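Hypothetical protein (Aquifex aeolicus, PDB 2HEK) is of unknown function but belongs to the HD-domain family, binds zinc and GDP at well-separated sites, and may act as a dGTPase. Local coordinates at residues E290-F295 against K350-I354; Q308-R312 against Y355-L360. One frame throughout, in Å; residues are numbered along the deposited sequence.

Interaction 1: E290-F295 against K350-I354; sequences ENYEKF and KLYRI
An aromatic cluster of Y292, F295 and Y352 joins the first turn of helix 292-305 to strand 349-356, the middle strand of a three-stranded antiparallel sheet. Y352 lies at its heart. Against one face of its ring comes the edge of Y292 in a T-shaped stack, centroids 5.4 Å apart and planes at 79°, with CD1 of Y292 3.6 Å from CE2 of Y352. The CA of Y292 sits over the Y352 ring as well, a CH-pi contact. F295 meets the root of the same tyrosine: CB of Y352 lies over a face of the F295 ring, 3.8 Å from its centroid, whereas the two rings themselves are slid apart and hardly overlap. With CG anti to the backbone N (chi1 171°), F295 also carries CE1 to within 3.7 Å of I354 CG1; on the helix side turned to the strand, its flat apolar ring fits against these two aliphatic carbons. Tyrosine suits position 352 because its ring packs here while its OH bonds to E317. At the edge of the Y352 ring, the carbonyl O of E290 stands 3.6 Å from CE1, and CG of E290 rests 3.3 Å from the K350 carbonyl O. N291 is the N-cap: its OD1 accepts from K294 N at 2.8 Å, the donor lying above the amide carbonyl plane, and caps the first turn as asparagine often does. The result is a helix packed through its first turn against an antiparallel sheet, Y292 and F295 resting on the part around Y352 and E315.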
# COMPACT_ATOMS: atom_id res chain seq x y z
N GLU A 290 -21.16 -26.12 8.47
CA GLU A 290 -21.67 -25.93 7.12
C GLU A 290 -22.68 -27.03 6.78
O GLU A 290 -23.20 -27.05 5.67
CB GLU A 290 -20.52 -25.97 6.11
CG GLU A 290 -19.73 -24.70 6.18
CD GLU A 290 -18.41 -24.80 5.45
OE1 GLU A 290 -18.40 -25.00 4.22
OE2 GLU A 290 -17.37 -24.67 6.12
N ASN A 291 -22.94 -27.94 7.72
CA ASN A 291 -23.72 -29.15 7.47
C ASN A 291 -25.07 -29.00 8.11
O ASN A 291 -25.16 -29.03 9.33
CB ASN A 291 -22.93 -30.33 8.06
CG ASN A 291 -23.70 -31.65 8.03
OD1 ASN A 291 -24.92 -31.71 8.04
ND2 ASN A 291 -22.94 -32.73 8.00
N TYR A 292 -26.11 -28.83 7.29
CA TYR A 292 -27.45 -28.58 7.81
C TYR A 292 -27.95 -29.74 8.66
O TYR A 292 -28.66 -29.51 9.65
CB TYR A 292 -28.43 -28.30 6.69
CG TYR A 292 -29.81 -27.87 7.19
CD1 TYR A 292 -30.05 -26.54 7.56
CD2 TYR A 292 -30.87 -28.79 7.30
CE1 TYR A 292 -31.32 -26.12 8.01
CE2 TYR A 292 -32.15 -28.37 7.74
CZ TYR A 292 -32.36 -27.04 8.09
OH TYR A 292 -33.60 -26.62 8.53
N GLU A 293 -27.56 -30.96 8.31
CA GLU A 293 -28.00 -32.13 9.07
C GLU A 293 -27.40 -32.15 10.47
O GLU A 293 -28.13 -32.38 11.43
CB GLU A 293 -27.72 -33.44 8.33
CG GLU A 293 -28.55 -34.59 8.91
CD GLU A 293 -28.34 -35.94 8.21
OE1 GLU A 293 -27.73 -36.00 7.11
OE2 GLU A 293 -28.79 -36.94 8.80
N LYS A 294 -26.09 -31.92 10.60
CA LYS A 294 -25.46 -31.80 11.93
C LYS A 294 -26.13 -30.70 12.78
O LYS A 294 -26.46 -30.91 13.97
CB LYS A 294 -23.97 -31.56 11.77
CG LYS A 294 -23.12 -31.76 13.03
CD LYS A 294 -21.67 -31.33 12.74
CE LYS A 294 -20.66 -32.06 13.62
NZ LYS A 294 -20.38 -31.38 14.93
N PHE A 295 -26.35 -29.54 12.17
CA PHE A 295 -27.12 -28.46 12.81
C PHE A 295 -28.50 -28.93 13.30
O PHE A 295 -28.81 -28.78 14.48
CB PHE A 295 -27.26 -27.27 11.84
CG PHE A 295 -28.19 -26.19 12.31
CD1 PHE A 295 -27.85 -25.36 13.39
CD2 PHE A 295 -29.41 -25.99 11.68
CE1 PHE A 295 -28.71 -24.36 13.82
CE2 PHE A 295 -30.29 -25.01 12.11
CZ PHE A 295 -29.93 -24.17 13.19
N LYS A 350 -22.81 -21.07 3.37
CA LYS A 350 -23.88 -21.68 4.21
C LYS A 350 -23.31 -21.94 5.57
O LYS A 350 -22.40 -22.75 5.70
CB LYS A 350 -24.33 -23.01 3.60
CG LYS A 350 -25.20 -22.87 2.35
CD LYS A 350 -25.29 -24.20 1.58
CE LYS A 350 -26.34 -25.15 2.16
NZ LYS A 350 -27.73 -24.68 1.82
N LEU A 351 -23.82 -21.26 6.60
CA LEU A 351 -23.29 -21.46 7.94
C LEU A 351 -24.43 -21.58 8.91
O LEU A 351 -25.40 -20.80 8.83
CB LEU A 351 -22.37 -20.27 8.35
CG LEU A 351 -21.01 -20.10 7.64
CD1 LEU A 351 -20.54 -18.64 7.74
CD2 LEU A 351 -19.95 -21.02 8.24
N TYR A 352 -24.31 -22.52 9.84
CA TYR A 352 -25.37 -22.72 10.84
C TYR A 352 -24.72 -22.66 12.18
O TYR A 352 -23.73 -23.31 12.41
CB TYR A 352 -26.09 -24.08 10.63
CG TYR A 352 -26.44 -24.26 9.18
CD1 TYR A 352 -25.60 -24.98 8.34
CD2 TYR A 352 -27.55 -23.62 8.65
CE1 TYR A 352 -25.91 -25.11 6.99
CE2 TYR A 352 -27.83 -23.71 7.31
CZ TYR A 352 -27.01 -24.48 6.50
OH TYR A 352 -27.29 -24.57 5.17
N ARG A 353 -25.25 -21.82 13.06
CA ARG A 353 -24.62 -21.65 14.35
C ARG A 353 -25.60 -21.95 15.46
O ARG A 353 -26.78 -21.63 15.36
CB ARG A 353 -24.07 -20.21 14.52
CG ARG A 353 -22.63 -20.06 14.03
CD ARG A 353 -22.55 -19.99 12.53
NE ARG A 353 -21.18 -19.62 12.12
CZ ARG A 353 -20.80 -18.38 11.76
NH1 ARG A 353 -21.69 -17.38 11.72
NH2 ARG A 353 -19.52 -18.16 11.42
N ILE A 354 -25.09 -22.54 16.53
CA ILE A 354 -25.90 -22.67 17.77
C ILE A 354 -25.12 -22.01 18.90
O ILE A 354 -23.93 -22.26 19.09
CB ILE A 354 -26.21 -24.16 18.15
CG1 ILE A 354 -26.97 -24.85 17.02
CG2 ILE A 354 -27.06 -24.23 19.44
CD1 ILE A 354 -27.15 -26.38 17.23

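Interaction 2: Q308-R312 against Y355-L360; sequences QEKVR and YVDRQL
K310 and V311 meet V356 and D357 where two neighbouring strands of an antiparallel sheet, 311-318 and 349-356, run out at one end. R312 and Y355 form a hydrogen-bonded pair, R312 N giving to Y355 O at 2.9 Å and Y355 N to R312 O. V311 and V356 are the adjoining non-hydrogen-bonded pair; their beta-branched side chains suit a strand, and their CG1 methyls touch at 3.7 Å on the face covered by helix 292-305. Beyond them the ladder gains one more bond, nearly straight at 172°, from D357 N to K310 O. The K310 side chain follows the turn: CB lies 3.5 Å from L360 CD1, CG stays against the same methyl, and a bend at chi2 (-78°) brings CD beside D357 OD1. NZ ends 3.6 Å from that OD1, a long salt bridge, so lysine supplies both an apolar stem for the leucine and a distant charge near the aspartate. Were D357 an alanine, K310 NZ would probably lose this counter-charge and Q359 N its side-chain acceptor. R312, whose NE is paired with E235, turns its guanidinium back along its own segment, NH1 giving to the carbonyl oxygens of both E309 and V311. Y355, its OH bonded to K224 O, lies near H282, its side chain about 8 Å from a bound GDP. D357 OD2 closes an Asx turn, taking Q359 N at 3.0 Å on its anti lone pair.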
# COMPACT_ATOMS: atom_id res chain seq x y z
N GLN A 308 -35.68 -23.27 25.70
CA GLN A 308 -35.51 -22.44 24.51
C GLN A 308 -34.80 -21.10 24.81
O GLN A 308 -33.90 -20.70 24.07
CB GLN A 308 -36.87 -22.21 23.82
CG GLN A 308 -37.57 -23.52 23.38
CD GLN A 308 -38.99 -23.31 22.86
OE1 GLN A 308 -39.20 -22.76 21.77
NE2 GLN A 308 -39.98 -23.77 23.63
N GLU A 309 -35.21 -20.45 25.90
CA GLU A 309 -34.65 -19.17 26.35
C GLU A 309 -33.12 -19.14 26.46
O GLU A 309 -32.51 -18.08 26.30
CB GLU A 309 -35.20 -18.83 27.74
CG GLU A 309 -36.49 -18.03 27.75
CD GLU A 309 -36.79 -17.40 29.13
OE1 GLU A 309 -37.56 -16.41 29.18
OE2 GLU A 309 -36.26 -17.90 30.17
N LYS A 310 -32.52 -20.29 26.76
CA LYS A 310 -31.08 -20.39 27.01
C LYS A 310 -30.27 -20.66 25.75
O LYS A 310 -29.07 -20.92 25.82
CB LYS A 310 -30.78 -21.47 28.04
CG LYS A 310 -31.39 -21.23 29.44
CD LYS A 310 -30.60 -20.21 30.26
CE LYS A 310 -31.33 -19.89 31.57
NZ LYS A 310 -30.78 -18.67 32.23
N VAL A 311 -30.91 -20.65 24.59
CA VAL A 311 -30.20 -20.98 23.36
C VAL A 311 -30.61 -20.05 22.25
O VAL A 311 -31.74 -19.54 22.24
CB VAL A 311 -30.43 -22.46 22.90
CG1 VAL A 311 -29.83 -23.45 23.90
CG2 VAL A 311 -31.91 -22.71 22.68
N ARG A 312 -29.71 -19.85 21.28
CA ARG A 312 -30.07 -19.12 20.07
C ARG A 312 -29.54 -19.85 18.85
O ARG A 312 -28.52 -20.51 18.92
CB ARG A 312 -29.55 -17.68 20.13
CG ARG A 312 -30.18 -16.86 21.26
CD ARG A 312 -31.63 -16.49 20.92
NE ARG A 312 -32.22 -15.57 21.89
CZ ARG A 312 -32.50 -15.88 23.16
NH1 ARG A 312 -32.22 -17.09 23.64
NH2 ARG A 312 -33.05 -14.96 23.96
N TYR A 355 -25.81 -21.15 19.63
CA TYR A 355 -25.20 -20.42 20.73
C TYR A 355 -25.94 -20.79 22.02
O TYR A 355 -27.16 -20.92 22.00
CB TYR A 355 -25.43 -18.93 20.52
CG TYR A 355 -24.80 -18.37 19.25
CD1 TYR A 355 -25.55 -18.19 18.10
CD2 TYR A 355 -23.43 -18.01 19.21
CE1 TYR A 355 -24.99 -17.64 16.92
CE2 TYR A 355 -22.86 -17.45 18.04
CZ TYR A 355 -23.65 -17.29 16.90
OH TYR A 355 -23.14 -16.76 15.74
N VAL A 356 -25.20 -20.87 23.13
CA VAL A 356 -25.82 -21.14 24.43
C VAL A 356 -25.36 -20.18 25.53
O VAL A 356 -24.21 -19.73 25.54
CB VAL A 356 -25.57 -22.59 24.91
CG1 VAL A 356 -26.15 -23.57 23.93
CG2 VAL A 356 -24.09 -22.85 25.05
N ASP A 357 -26.27 -19.86 26.44
CA ASP A 357 -25.95 -19.15 27.68
C ASP A 357 -24.60 -19.61 28.20
O ASP A 357 -24.35 -20.80 28.31
CB ASP A 357 -27.05 -19.41 28.71
CG ASP A 357 -26.95 -18.51 29.93
OD1 ASP A 357 -27.92 -17.78 30.20
OD2 ASP A 357 -25.89 -18.55 30.62
N ARG A 358 -23.72 -18.67 28.53
CA ARG A 358 -22.35 -19.06 28.90
C ARG A 358 -22.25 -19.91 30.20
O ARG A 358 -21.28 -20.65 30.38
CB ARG A 358 -21.39 -17.85 28.91
CG ARG A 358 -21.56 -16.87 30.06
CD ARG A 358 -20.35 -15.95 30.15
NE ARG A 358 -20.00 -15.58 31.52
CZ ARG A 358 -18.78 -15.21 31.92
NH1 ARG A 358 -17.77 -15.17 31.06
NH2 ARG A 358 -18.57 -14.89 33.19
N GLN A 359 -23.25 -19.81 31.06
CA GLN A 359 -23.33 -20.64 32.27
C GLN A 359 -23.51 -22.13 31.93
O GLN A 359 -22.82 -22.99 32.49
CB GLN A 359 -24.46 -20.17 33.20
CG GLN A 359 -24.30 -18.75 33.75
CD GLN A 359 -25.61 -18.18 34.32
OE1 GLN A 359 -26.70 -18.73 34.12
NE2 GLN A 359 -25.50 -17.06 35.03
N LEU A 360 -24.42 -22.42 31.00
CA LEU A 360 -24.74 -23.78 30.57
C LEU A 360 -23.81 -24.38 29.51
O LEU A 360 -24.03 -25.50 29.06
CB LEU A 360 -26.15 -23.83 30.02
CG LEU A 360 -27.31 -23.19 30.78
CD1 LEU A 360 -28.56 -23.42 29.96
CD2 LEU A 360 -27.49 -23.78 32.18

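Overall arrangement
Following the chain from the N terminus, strand 284-289 leads into helix 292-305, whose start supplies the first half of interaction 1. The 3-10 turn at 308-310 then opens strand 311-318, giving the first half of interaction 2. After the hairpin 326-335 and two short helices, strand 349-356 enters between the two earlier strands and closes both loops in succession, 350-354 on the helix start and 355-360 on the 3-10 turn and the start of strand 311-318. The segments alternate, so the contacts cross rather than nest. Their centres are about 17 Å apart, yet I354 CG2 meets R312 O at 4.0 Å. Together they tie helix 292-305 and strand 311-318 to the sheet's central strand.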